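Local structure of beta-L-arabinobiosidase (Bacteroides thetaiotaomicron, 5MQR) at residues K143-I148 with V171-K176; A945-A950 with G995-E1000; L471-D476 with V607-T612. The protein is a multidomain glycoside hydrolase of a gut bacterium, named a beta-L-arabinobiosidase and linked to plant pectin breakdown, and possibly has exo-alpha-sialidase activity. All coordinates share one frame; numbering follows the deposited sequence.

In the fold
The three contacts follow one another along the chain, contact 1 first, contact 3 next and contact 2 last, and none touches another. Contact 1 joins two loops beside a four-stranded blade of the N-terminal beta propeller. Contact 3, its centre about 59 Å from that of contact 1, pairs strands 470-479 and 600-610 in an antiparallel sheet. Strand 600-610 begins shortly after Glu597, a ligand of a bound calcium ion. Contact 2 lies in the helical glycoside hydrolase domain, about 51 Å between centres from contact 3 and 89 Å from contact 1, across the chain's centre from the latter. No sheet is shared, as befits a protein of separate modules.

Contact 1 of 3, residues K143-I148 with V171-K176; sequences KDLIAI and VALDKK
Leu145 reaches across to Val171, Ala172 and Leu173 with the forked end of its side chain. CG stands anti to the backbone N (chi1 -175°), which carries the fork from CB toward the other loop. CG lies 3.7 Å from the oxygen of water 1, which nestles against the base of the fork. Of the two methyls, CD1 comes to 3.9 Å from Ala172 O, whereas CD2 is the busier one. It lies 3.7 Å from the same Ala172 O, meets Leu173 CD2 at 3.9 Å, with the two leucine side chains crossing at about a right angle, and touches Val171 CG1 at 4.0 Å. A separate apolar touch comes from Ile148, whose CG1 rests 3.6 Å from Ala172 CB. Polar linkage across the pair is indirect: water 1 donates to Ile146 O at 2.7 Å and accepts from Ala172 N at 2.9 Å, tying the two backbones together beside the Leu145 fork. Further along, Asp174 OD1 accepts from Lys176 N in an Asx turn, using its anti lone pair, and Asp174 OD2 forms a salt bridge with Arg137. Ile148 opens strand 148-157 and Val171 directly follows strand 163-170; these antiparallel neighbours belong to a four-stranded blade of the N-terminal propeller, and the Ile148 backbone still bonds to Gly170. The loop before Ile148 is also held by backbone bonds of Leu145 with Val128 and Ala147 with Tyr126, just beyond strand 120-123 of the preceding four-stranded sheet.

Contact 2 of 3, residues A945-A950 with G995-E1000; sequences AIWPFA and GEYLDE
Tyr997 CG lies between its backbone N and carbonyl carbon (chi1 75°), while Trp947 CG is anti to its carbonyl carbon (chi1 -80°); together these turns lay the two side chains over one another. Tyr997 CB sits over the face of the indole, 3.5 Å from the centroid of the five-membered ring, in a CH-pi contact. Beyond it the phenol is slid along the indole: the six-membered rings are tilted by just 19° but barely overlap, and Trp947 CZ2 stands over the rim of the tyrosine ring. Ala945 CB meets the edge of that ring at CD2, 3.6 Å away. Alongside, Ile946 and Leu998 form a single antiparallel, hydrogen-bonded bridge. Ile946 N donates to Leu998 O at 3.0 Å, and Leu998 N returns a 2.9 Å bond to Ile946 O in the carbonyl plane. The bridge lies where Trp947 N-caps helix 948-964, in the glycoside hydrolase domain, whose family probably builds an (alpha/alpha)6 barrel; the Glu996 side chain is about 6 Å from a bound buffer molecule, EPE. Both aromatic polar ends bond to Glu941, Trp947 NE1 to its O and Tyr997 OH to its OE1, and the hydroxyl also pairs with Cys940 N. Replacing Trp947 by alanine would take away the cover over Tyr997 CB and is likely to leave Glu941 O without its indole N-H. Ile946 CD1 reaches the Glu1000 backbone, 3.7 Å from CA, and the carboxylate beyond pairs with Arg933. Water 2 donates to Glu996 O at 2.9 Å and accepts from Phe949 N in the first turn of the helix.

Contact 3 of 3, residues L471-D476 with V607-T612; sequences LKVSFD and VKTSST
Strands 470-479 and 600-610 pair antiparallel inside an antiparallel sheet that faces a second sheet in a beta sandwich, a module that includes a region assigned to a sialidase-like, probably carbohydrate-binding family. The axes of the two short segments run at 170° to each other, 4.7 Å apart at their closest. Two hydrogen-bonded pairs, Lys472 with Ser610 and Ser474 with Lys608, flank the non-hydrogen-bonded pair of Val473 and Thr609. Each of the outer pairs is closed by two bonds: Lys472 N reaches Ser610 O at 2.8 Å and Ser610 N answers to Lys472 O, while Ser474 N donates to Lys608 O in the carbonyl plane, again at 2.8 Å, and Lys608 N to Ser474 O. The same carbonyl oxygens also receive CA-H...O contacts, such as Thr609 CA to Lys472 O at 3.2 Å. Val473 and Thr609 lie side by side on the face turned to the opposing sheet, their CG2 methyls 4.0 Å apart, and both rest on Ile567 of strand 564-570. Thr609 OG1 is placed between the backbone N and the carbonyl carbon (chi1 71°), which keeps CG2 for the valine while OG1 bonds to His414 and Ala415. Leu471 adds to this face, its CD1 3.5 Å from Ser610 O, and its side chain packs on Ile465 and Ile564. At the other end Phe475 CB touches Val607 CG2, and the phenylalanine ring meets Phe569 edge-to-face. Strand 530-537 borders the far side of 470-479. On the face bearing Lys472 and Ser474, Ser474 OG lies against CB of Lys608, and the NZ of that lysine makes a salt bridge with Asp416. There, too, water 3 bonds Ser610 OG at 2.7 Å and accepts weakly from Lys472 NZ.

Contact 1 of 3, residues K143-I148 with V171-K176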
ATOM      1  N   LYS A 143     -34.417  31.438 -38.826  1.00 49.99           N
ATOM      2  CA  LYS A 143     -33.884  32.195 -39.947  1.00 50.23           C
ATOM      3  C   LYS A 143     -32.415  32.497 -39.707  1.00 47.76           C
ATOM      4  O   LYS A 143     -32.065  33.067 -38.673  1.00 46.53           O
ATOM      5  CB  LYS A 143     -34.683  33.481 -40.202  1.00 52.12           C
ATOM      6  CG  LYS A 143     -34.137  34.252 -41.402  1.00 54.28           C
ATOM      7  CD  LYS A 143     -35.205  34.787 -42.338  1.00 57.21           C
ATOM      8  CE  LYS A 143     -34.645  34.918 -43.749  1.00 58.72           C
ATOM      9  NZ  LYS A 143     -35.448  35.877 -44.558  1.00 61.19           N
ATOM     10  N   ASP A 144     -31.574  32.105 -40.671  1.00 46.77           N
ATOM     11  CA  ASP A 144     -30.108  32.260 -40.585  1.00 45.62           C
ATOM     12  C   ASP A 144     -29.548  31.758 -39.239  1.00 42.98           C
ATOM     13  O   ASP A 144     -28.669  32.383 -38.645  1.00 41.66           O
ATOM     14  CB  ASP A 144     -29.713  33.730 -40.828  1.00 46.23           C
ATOM     15  CG  ASP A 144     -30.166  34.244 -42.193  1.00 47.55           C
ATOM     16  OD1 ASP A 144     -29.977  33.517 -43.204  1.00 47.96           O
ATOM     17  OD2 ASP A 144     -30.695  35.378 -42.244  1.00 47.33           O
ATOM     18  N   LEU A 145     -30.096  30.634 -38.783  1.00 41.00           N
ATOM     19  CA  LEU A 145     -29.796  30.053 -37.488  1.00 39.77           C
ATOM     20  C   LEU A 145     -28.800  28.887 -37.591  1.00 38.56           C
ATOM     21  O   LEU A 145     -28.961  27.974 -38.410  1.00 38.34           O
ATOM     22  CB  LEU A 145     -31.093  29.563 -36.829  1.00 39.97           C
ATOM     23  CG  LEU A 145     -30.991  29.020 -35.407  1.00 39.52           C
ATOM     24  CD1 LEU A 145     -30.586  30.137 -34.450  1.00 39.25           C
ATOM     25  CD2 LEU A 145     -32.304  28.365 -34.996  1.00 39.85           C
ATOM     26  N   ILE A 146     -27.789  28.927 -36.727  1.00 37.22           N
ATOM     27  CA  ILE A 146     -26.797  27.883 -36.616  1.00 36.01           C
ATOM     28  C   ILE A 146     -27.241  26.908 -35.507  1.00 34.93           C
ATOM     29  O   ILE A 146     -27.756  27.325 -34.467  1.00 34.22           O
ATOM     30  CB  ILE A 146     -25.414  28.505 -36.288  1.00 36.44           C
ATOM     31  CG1 ILE A 146     -24.929  29.427 -37.435  1.00 37.40           C
ATOM     32  CG2 ILE A 146     -24.380  27.436 -35.913  1.00 35.84           C
ATOM     33  CD1 ILE A 146     -24.774  28.764 -38.796  1.00 38.08           C
ATOM     34  N   ALA A 147     -27.025  25.615 -35.731  1.00 34.03           N
ATOM     35  CA  ALA A 147     -27.406  24.586 -34.762  1.00 33.59           C
ATOM     36  C   ALA A 147     -26.525  24.607 -33.526  1.00 32.44           C
ATOM     37  O   ALA A 147     -25.450  25.211 -33.524  1.00 32.39           O
ATOM     38  CB  ALA A 147     -27.342  23.208 -35.408  1.00 34.06           C
ATOM     39  N   ILE A 148     -26.990  23.918 -32.492  1.00 31.61           N
ATOM     40  CA  ILE A 148     -26.243  23.691 -31.274  1.00 30.79           C
ATOM     41  C   ILE A 148     -25.793  22.240 -31.280  1.00 30.69           C
ATOM     42  O   ILE A 148     -26.579  21.347 -31.564  1.00 30.66           O
ATOM     43  CB  ILE A 148     -27.095  23.962 -30.010  1.00 30.69           C
ATOM     44  CG1 ILE A 148     -27.624  25.408 -30.001  1.00 31.17           C
ATOM     45  CG2 ILE A 148     -26.310  23.665 -28.728  1.00 30.07           C
ATOM     46  CD1 ILE A 148     -26.569  26.500 -29.981  1.00 30.97           C
ATOM     47  N   VAL A 171     -31.322  21.966 -32.035  1.00 35.49           N
ATOM     48  CA  VAL A 171     -31.771  23.323 -32.371  1.00 36.51           C
ATOM     49  C   VAL A 171     -32.195  24.087 -31.128  1.00 37.54           C
ATOM     50  O   VAL A 171     -33.054  23.627 -30.389  1.00 38.37           O
ATOM     51  CB  VAL A 171     -32.958  23.326 -33.359  1.00 37.21           C
ATOM     52  CG1 VAL A 171     -33.360  24.759 -33.733  1.00 36.88           C
ATOM     53  CG2 VAL A 171     -32.618  22.526 -34.619  1.00 37.37           C
ATOM     54  N   ALA A 172     -31.574  25.246 -30.904  1.00 38.25           N
ATOM     55  CA  ALA A 172     -32.029  26.211 -29.903  1.00 39.43           C
ATOM     56  C   ALA A 172     -32.526  27.438 -30.644  1.00 41.11           C
ATOM     57  O   ALA A 172     -31.758  28.107 -31.347  1.00 41.72           O
ATOM     58  CB  ALA A 172     -30.898  26.586 -28.969  1.00 39.14           C
ATOM     59  N   LEU A 173     -33.820  27.702 -30.520  1.00 43.07           N
ATOM     60  CA  LEU A 173     -34.455  28.862 -31.149  1.00 44.18           C
ATOM     61  C   LEU A 173     -34.219  30.130 -30.337  1.00 44.34           C
ATOM     62  O   LEU A 173     -34.268  31.224 -30.884  1.00 44.46           O
ATOM     63  CB  LEU A 173     -35.960  28.616 -31.356  1.00 44.71           C
ATOM     64  CG  LEU A 173     -36.317  27.618 -32.463  1.00 44.94           C
ATOM     65  CD1 LEU A 173     -37.780  27.211 -32.386  1.00 45.56           C
ATOM     66  CD2 LEU A 173     -36.025  28.199 -33.832  1.00 45.53           C
ATOM     67  N   ASP A 174     -33.980  29.974 -29.040  1.00 45.37           N
ATOM     68  CA  ASP A 174     -33.567  31.081 -28.186  1.00 47.19           C
ATOM     69  C   ASP A 174     -32.711  30.558 -27.033  1.00 47.32           C
ATOM     70  O   ASP A 174     -32.468  29.356 -26.972  1.00 44.97           O
ATOM     71  CB  ASP A 174     -34.795  31.885 -27.712  1.00 47.60           C
ATOM     72  CG  ASP A 174     -35.850  31.024 -27.052  1.00 48.09           C
ATOM     73  OD1 ASP A 174     -35.535  30.332 -26.049  1.00 45.88           O
ATOM     74  OD2 ASP A 174     -37.015  31.059 -27.543  1.00 50.91           O
ATOM     75  N   LYS A 175     -32.246  31.476 -26.170  1.00 50.70           N
ATOM     76  CA  LYS A 175     -31.410  31.207 -24.963  1.00 53.24           C
ATOM     77  C   LYS A 175     -31.886  30.047 -24.115  1.00 52.29           C
ATOM     78  O   LYS A 175     -31.079  29.333 -23.534  1.00 50.87           O
ATOM     79  CB  LYS A 175     -31.442  32.404 -23.966  1.00 57.90           C
ATOM     80  CG  LYS A 175     -30.850  33.757 -24.358  1.00 61.96           C
ATOM     81  CD  LYS A 175     -31.025  34.771 -23.214  1.00 65.30           C
ATOM     82  CE  LYS A 175     -30.174  36.036 -23.400  1.00 68.79           C
ATOM     83  NZ  LYS A 175     -28.704  35.814 -23.165  1.00 69.20           N
ATOM     84  N   LYS A 176     -33.215  29.963 -23.976  1.00 53.29           N
ATOM     85  CA  LYS A 176     -33.917  29.070 -23.035  1.00 53.52           C
ATOM     86  C   LYS A 176     -34.345  27.724 -23.640  1.00 50.04           C
ATOM     87  O   LYS A 176     -34.703  26.816 -22.907  1.00 48.12           O
ATOM     88  CB  LYS A 176     -35.160  29.806 -22.452  1.00 57.41           C
ATOM     89  CG  LYS A 176     -35.070  30.080 -20.951  1.00 61.13           C
ATOM     90  CD  LYS A 176     -35.310  31.534 -20.540  1.00 64.07           C
ATOM     91  CE  LYS A 176     -34.560  31.811 -19.232  1.00 65.85           C
ATOM     92  NZ  LYS A 176     -35.018  33.044 -18.536  1.00 67.98           N
TER
HETATM   93  O   HOH W   1     -29.801  26.654 -32.776  1.00 36.03           O

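Contact 2 of 3, residues A945-A950 with G995-E1000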
ATOM      1  N   ALA A 945       2.857 -34.613  27.261  1.00 25.34           N
ATOM      2  CA  ALA A 945       2.134 -33.343  27.326  1.00 24.94           C
ATOM      3  C   ALA A 945       2.712 -32.325  26.348  1.00 24.02           C
ATOM      4  O   ALA A 945       3.842 -32.489  25.881  1.00 23.91           O
ATOM      5  CB  ALA A 945       2.184 -32.792  28.756  1.00 25.13           C
ATOM      6  N   ILE A 946       1.956 -31.265  26.060  1.00 23.69           N
ATOM      7  CA  ILE A 946       2.412 -30.225  25.122  1.00 23.03           C
ATOM      8  C   ILE A 946       3.272 -29.249  25.897  1.00 23.10           C
ATOM      9  O   ILE A 946       2.845 -28.708  26.916  1.00 23.33           O
ATOM     10  CB  ILE A 946       1.241 -29.494  24.446  1.00 22.87           C
ATOM     11  CG1 ILE A 946       0.372 -30.494  23.691  1.00 23.32           C
ATOM     12  CG2 ILE A 946       1.720 -28.388  23.503  1.00 22.19           C
ATOM     13  CD1 ILE A 946      -0.812 -29.881  22.990  1.00 23.36           C
ATOM     14  N   TRP A 947       4.494 -29.052  25.409  1.00 23.23           N
ATOM     15  CA  TRP A 947       5.458 -28.076  25.947  1.00 22.86           C
ATOM     16  C   TRP A 947       5.770 -27.063  24.827  1.00 22.56           C
ATOM     17  O   TRP A 947       6.312 -27.439  23.785  1.00 23.03           O
ATOM     18  CB  TRP A 947       6.754 -28.771  26.373  1.00 23.01           C
ATOM     19  CG  TRP A 947       6.682 -29.437  27.698  1.00 23.28           C
ATOM     20  CD1 TRP A 947       6.206 -30.702  27.963  1.00 23.56           C
ATOM     21  CD2 TRP A 947       7.093 -28.895  28.951  1.00 23.30           C
ATOM     22  NE1 TRP A 947       6.280 -30.962  29.298  1.00 23.66           N
ATOM     23  CE2 TRP A 947       6.827 -29.875  29.935  1.00 23.71           C
ATOM     24  CE3 TRP A 947       7.646 -27.671  29.345  1.00 23.05           C
ATOM     25  CZ2 TRP A 947       7.112 -29.668  31.295  1.00 23.73           C
ATOM     26  CZ3 TRP A 947       7.931 -27.464  30.684  1.00 23.33           C
ATOM     27  CH2 TRP A 947       7.656 -28.455  31.652  1.00 23.73           C
ATOM     28  N   PRO A 948       5.430 -25.780  25.025  1.00 21.97           N
ATOM     29  CA  PRO A 948       5.792 -24.806  23.992  1.00 21.57           C
ATOM     30  C   PRO A 948       7.279 -24.803  23.614  1.00 21.53           C
ATOM     31  O   PRO A 948       7.593 -24.601  22.442  1.00 21.34           O
ATOM     32  CB  PRO A 948       5.342 -23.461  24.597  1.00 21.71           C
ATOM     33  CG  PRO A 948       4.184 -23.834  25.476  1.00 21.85           C
ATOM     34  CD  PRO A 948       4.475 -25.229  25.998  1.00 22.04           C
ATOM     35  N   PHE A 949       8.177 -25.046  24.581  1.00 21.53           N
ATOM     36  CA  PHE A 949       9.623 -25.209  24.285  1.00 21.44           C
ATOM     37  C   PHE A 949       9.819 -26.158  23.116  1.00 21.64           C
ATOM     38  O   PHE A 949      10.544 -25.851  22.161  1.00 21.59           O
ATOM     39  CB  PHE A 949      10.344 -25.770  25.512  1.00 21.43           C
ATOM     40  CG  PHE A 949      11.844 -25.802  25.404  1.00 21.29           C
ATOM     41  CD1 PHE A 949      12.488 -26.788  24.651  1.00 21.24           C
ATOM     42  CD2 PHE A 949      12.623 -24.901  26.138  1.00 21.01           C
ATOM     43  CE1 PHE A 949      13.877 -26.859  24.603  1.00 21.54           C
ATOM     44  CE2 PHE A 949      14.015 -24.962  26.085  1.00 21.32           C
ATOM     45  CZ  PHE A 949      14.644 -25.946  25.324  1.00 21.62           C
ATOM     46  N   ALA A 950       9.131 -27.293  23.204  1.00 21.62           N
ATOM     47  CA  ALA A 950       9.182 -28.345  22.185  1.00 21.94           C
ATOM     48  C   ALA A 950       8.424 -27.997  20.915  1.00 21.63           C
ATOM     49  O   ALA A 950       8.930 -28.221  19.817  1.00 21.44           O
ATOM     50  CB  ALA A 950       8.621 -29.652  22.751  1.00 22.04           C
ATOM     51  N   GLY A 995       2.123 -20.375  29.577  1.00 23.07           N
ATOM     52  CA  GLY A 995       2.560 -21.105  30.758  1.00 23.38           C
ATOM     53  C   GLY A 995       3.612 -22.142  30.418  1.00 23.18           C
ATOM     54  O   GLY A 995       4.270 -22.068  29.375  1.00 23.02           O
ATOM     55  N   GLU A 996       3.748 -23.119  31.303  1.00 23.40           N
ATOM     56  CA  GLU A 996       4.830 -24.078  31.213  1.00 23.71           C
ATOM     57  C   GLU A 996       4.530 -25.229  30.264  1.00 23.40           C
ATOM     58  O   GLU A 996       5.312 -25.507  29.358  1.00 23.28           O
ATOM     59  CB  GLU A 996       5.197 -24.574  32.606  1.00 24.29           C
ATOM     60  CG  GLU A 996       5.693 -23.458  33.515  1.00 24.51           C
ATOM     61  CD  GLU A 996       6.031 -23.964  34.900  1.00 25.17           C
ATOM     62  OE1 GLU A 996       6.928 -24.852  35.043  1.00 24.80           O
ATOM     63  OE2 GLU A 996       5.368 -23.471  35.838  1.00 25.96           O
ATOM     64  N   TYR A 997       3.415 -25.904  30.497  1.00 23.70           N
ATOM     65  CA  TYR A 997       2.984 -27.025  29.673  1.00 24.12           C
ATOM     66  C   TYR A 997       1.516 -27.302  29.887  1.00 24.18           C
ATOM     67  O   TYR A 997       0.949 -26.893  30.902  1.00 23.79           O
ATOM     68  CB  TYR A 997       3.835 -28.277  29.957  1.00 24.98           C
ATOM     69  CG  TYR A 997       3.591 -29.049  31.255  1.00 25.46           C
ATOM     70  CD1 TYR A 997       3.592 -28.424  32.506  1.00 25.94           C
ATOM     71  CD2 TYR A 997       3.434 -30.429  31.227  1.00 26.54           C
ATOM     72  CE1 TYR A 997       3.401 -29.157  33.676  1.00 26.37           C
ATOM     73  CE2 TYR A 997       3.244 -31.173  32.385  1.00 26.82           C
ATOM     74  CZ  TYR A 997       3.224 -30.539  33.609  1.00 26.94           C
ATOM     75  OH  TYR A 997       3.052 -31.308  34.753  1.00 27.08           O
ATOM     76  N   LEU A 998       0.902 -27.998  28.933  1.00 24.76           N
ATOM     77  CA  LEU A 998      -0.549 -28.211  28.967  1.00 25.22           C
ATOM     78  C   LEU A 998      -0.977 -29.594  28.489  1.00 25.30           C
ATOM     79  O   LEU A 998      -0.247 -30.295  27.779  1.00 25.56           O
ATOM     80  CB  LEU A 998      -1.249 -27.140  28.109  1.00 25.48           C
ATOM     81  CG  LEU A 998      -0.872 -27.190  26.626  1.00 26.30           C
ATOM     82  CD1 LEU A 998      -2.110 -27.205  25.752  1.00 27.13           C
ATOM     83  CD2 LEU A 998       0.067 -26.073  26.189  1.00 26.46           C
ATOM     84  N   ASP A 999      -2.193 -29.943  28.866  1.00 25.35           N
ATOM     85  CA  ASP A 999      -2.811 -31.200  28.502  1.00 25.81           C
ATOM     86  C   ASP A 999      -3.148 -31.208  27.004  1.00 25.60           C
ATOM     87  O   ASP A 999      -3.777 -30.282  26.500  1.00 24.94           O
ATOM     88  CB  ASP A 999      -4.066 -31.408  29.350  1.00 26.37           C
ATOM     89  CG  ASP A 999      -4.668 -32.774  29.164  1.00 27.30           C
ATOM     90  OD1 ASP A 999      -5.141 -33.086  28.047  1.00 27.86           O
ATOM     91  OD2 ASP A 999      -4.649 -33.554  30.124  1.00 27.60           O
ATOM     92  N   GLU A1000      -2.696 -32.250  26.306  1.00 25.55           N
ATOM     93  CA  GLU A1000      -2.799 -32.329  24.849  1.00 25.81           C
ATOM     94  C   GLU A1000      -4.231 -32.511  24.327  1.00 26.21           C
ATOM     95  O   GLU A1000      -4.542 -32.089  23.197  1.00 25.79           O
ATOM     96  CB  GLU A1000      -1.877 -33.438  24.287  1.00 26.28           C
ATOM     97  CG  GLU A1000      -2.379 -34.889  24.403  1.00 27.26           C
ATOM     98  CD  GLU A1000      -2.346 -35.501  25.814  1.00 27.86           C
ATOM     99  OE1 GLU A1000      -1.740 -34.910  26.752  1.00 27.66           O
ATOM    100  OE2 GLU A1000      -2.918 -36.616  25.984  1.00 29.03           O
TER
HETATM  101  O   HOH W   2       7.508 -24.537  27.684  1.00 22.68           O

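Contact 3 of 3, residues L471-D476 with V607-T612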
ATOM      1  N   LEU A 471       8.880  16.114  11.903  1.00 25.55           N
ATOM      2  CA  LEU A 471       9.202  16.177  10.490  1.00 25.24           C
ATOM      3  C   LEU A 471      10.344  17.138  10.209  1.00 25.79           C
ATOM      4  O   LEU A 471      10.332  18.285  10.689  1.00 25.82           O
ATOM      5  CB  LEU A 471       7.961  16.609   9.711  1.00 24.87           C
ATOM      6  CG  LEU A 471       8.029  16.725   8.198  1.00 24.36           C
ATOM      7  CD1 LEU A 471       8.329  15.383   7.559  1.00 24.43           C
ATOM      8  CD2 LEU A 471       6.713  17.251   7.664  1.00 24.22           C
ATOM      9  N   LYS A 472      11.321  16.674   9.430  1.00 25.90           N
ATOM     10  CA  LYS A 472      12.290  17.566   8.782  1.00 27.14           C
ATOM     11  C   LYS A 472      12.049  17.531   7.302  1.00 25.34           C
ATOM     12  O   LYS A 472      11.817  16.487   6.751  1.00 24.54           O
ATOM     13  CB  LYS A 472      13.753  17.210   9.065  1.00 29.43           C
ATOM     14  CG  LYS A 472      14.043  16.990  10.535  1.00 33.01           C
ATOM     15  CD  LYS A 472      15.509  17.277  10.903  1.00 36.44           C
ATOM     16  CE  LYS A 472      15.765  17.133  12.409  1.00 37.85           C
ATOM     17  NZ  LYS A 472      15.972  15.694  12.757  1.00 39.50           N
ATOM     18  N   VAL A 473      12.084  18.705   6.690  1.00 25.33           N
ATOM     19  CA  VAL A 473      11.878  18.918   5.270  1.00 24.78           C
ATOM     20  C   VAL A 473      13.027  19.782   4.805  1.00 25.40           C
ATOM     21  O   VAL A 473      13.225  20.854   5.350  1.00 26.45           O
ATOM     22  CB  VAL A 473      10.552  19.667   5.013  1.00 24.54           C
ATOM     23  CG1 VAL A 473      10.365  19.960   3.520  1.00 24.86           C
ATOM     24  CG2 VAL A 473       9.391  18.839   5.547  1.00 23.93           C
ATOM     25  N   SER A 474      13.799  19.339   3.825  1.00 24.99           N
ATOM     26  CA  SER A 474      14.802  20.214   3.261  1.00 25.98           C
ATOM     27  C   SER A 474      14.751  20.226   1.750  1.00 25.65           C
ATOM     28  O   SER A 474      14.273  19.288   1.119  1.00 25.00           O
ATOM     29  CB  SER A 474      16.193  19.846   3.756  1.00 26.54           C
ATOM     30  OG  SER A 474      16.513  18.559   3.312  1.00 27.83           O
ATOM     31  N   PHE A 475      15.215  21.327   1.184  1.00 26.01           N
ATOM     32  CA  PHE A 475      15.216  21.504  -0.256  1.00 26.24           C
ATOM     33  C   PHE A 475      16.027  22.726  -0.591  1.00 26.79           C
ATOM     34  O   PHE A 475      16.216  23.598   0.257  1.00 27.10           O
ATOM     35  CB  PHE A 475      13.779  21.634  -0.832  1.00 26.18           C
ATOM     36  CG  PHE A 475      12.948  22.717  -0.189  1.00 26.29           C
ATOM     37  CD1 PHE A 475      12.965  24.014  -0.692  1.00 26.26           C
ATOM     38  CD2 PHE A 475      12.145  22.441   0.912  1.00 26.02           C
ATOM     39  CE1 PHE A 475      12.221  25.011  -0.100  1.00 26.32           C
ATOM     40  CE2 PHE A 475      11.392  23.449   1.505  1.00 25.83           C
ATOM     41  CZ  PHE A 475      11.434  24.730   1.001  1.00 25.99           C
ATOM     42  N   ASP A 476      16.522  22.766  -1.824  1.00 27.32           N
ATOM     43  CA  ASP A 476      17.162  23.953  -2.374  1.00 28.11           C
ATOM     44  C   ASP A 476      16.127  24.760  -3.133  1.00 27.81           C
ATOM     45  O   ASP A 476      15.297  24.205  -3.830  1.00 28.39           O
ATOM     46  CB  ASP A 476      18.324  23.571  -3.281  1.00 28.68           C
ATOM     47  CG  ASP A 476      19.428  22.888  -2.533  1.00 29.37           C
ATOM     48  OD1 ASP A 476      19.911  23.464  -1.540  1.00 30.37           O
ATOM     49  OD2 ASP A 476      19.817  21.770  -2.914  1.00 29.67           O
ATOM     50  N   VAL A 607      14.681  17.569  -2.805  1.00 24.92           N
ATOM     51  CA  VAL A 607      13.661  17.631  -1.799  1.00 25.25           C
ATOM     52  C   VAL A 607      13.819  16.365  -0.957  1.00 25.83           C
ATOM     53  O   VAL A 607      13.709  15.267  -1.498  1.00 25.86           O
ATOM     54  CB  VAL A 607      12.265  17.688  -2.442  1.00 24.97           C
ATOM     55  CG1 VAL A 607      11.196  17.688  -1.366  1.00 24.75           C
ATOM     56  CG2 VAL A 607      12.142  18.908  -3.338  1.00 25.23           C
ATOM     57  N   LYS A 608      14.093  16.531   0.342  1.00 27.21           N
ATOM     58  CA  LYS A 608      14.147  15.433   1.325  1.00 27.84           C
ATOM     59  C   LYS A 608      13.204  15.657   2.498  1.00 25.95           C
ATOM     60  O   LYS A 608      13.118  16.755   3.044  1.00 24.96           O
ATOM     61  CB  LYS A 608      15.535  15.284   1.949  1.00 30.47           C
ATOM     62  CG  LYS A 608      16.678  15.087   0.984  1.00 33.91           C
ATOM     63  CD  LYS A 608      17.989  14.998   1.780  1.00 37.53           C
ATOM     64  CE  LYS A 608      19.215  15.385   0.951  1.00 40.11           C
ATOM     65  NZ  LYS A 608      19.558  14.323  -0.047  1.00 41.83           N
ATOM     66  N   THR A 609      12.556  14.584   2.929  1.00 24.27           N
ATOM     67  CA  THR A 609      11.850  14.588   4.187  1.00 23.17           C
ATOM     68  C   THR A 609      12.325  13.413   5.038  1.00 22.95           C
ATOM     69  O   THR A 609      12.847  12.406   4.530  1.00 21.67           O
ATOM     70  CB  THR A 609      10.314  14.617   4.016  1.00 22.25           C
ATOM     71  OG1 THR A 609       9.832  13.368   3.517  1.00 20.88           O
ATOM     72  CG2 THR A 609       9.894  15.739   3.061  1.00 22.47           C
ATOM     73  N   SER A 610      12.173  13.578   6.351  1.00 23.08           N
ATOM     74  CA  SER A 610      12.411  12.490   7.302  1.00 23.08           C
ATOM     75  C   SER A 610      11.632  12.758   8.570  1.00 23.04           C
ATOM     76  O   SER A 610      11.197  13.901   8.836  1.00 22.82           O
ATOM     77  CB  SER A 610      13.903  12.358   7.622  1.00 23.03           C
ATOM     78  OG  SER A 610      14.362  13.528   8.252  1.00 23.80           O
ATOM     79  N   SER A 611      11.463  11.692   9.339  1.00 22.35           N
ATOM     80  CA  SER A 611      10.794  11.736  10.610  1.00 22.30           C
ATOM     81  C   SER A 611      11.552  10.940  11.664  1.00 22.32           C
ATOM     82  O   SER A 611      12.041   9.845  11.388  1.00 21.30           O
ATOM     83  CB  SER A 611       9.385  11.153  10.483  1.00 21.80           C
ATOM     84  OG  SER A 611       8.727  11.251  11.744  1.00 21.33           O
ATOM     85  N   THR A 612      11.613  11.495  12.871  1.00 22.84           N
ATOM     86  CA  THR A 612      12.126  10.780  14.047  1.00 24.02           C
ATOM     87  C   THR A 612      11.008  10.080  14.848  1.00 24.21           C
ATOM     88  O   THR A 612      11.269   9.625  15.958  1.00 24.67           O
ATOM     89  CB  THR A 612      12.931  11.718  14.978  1.00 24.43           C
ATOM     90  OG1 THR A 612      12.146  12.873  15.279  1.00 24.51           O
ATOM     91  CG2 THR A 612      14.261  12.142  14.311  1.00 24.49           C
TER
HETATM   92  O   HOH W   3      14.106  13.484  10.925  1.00 33.80           O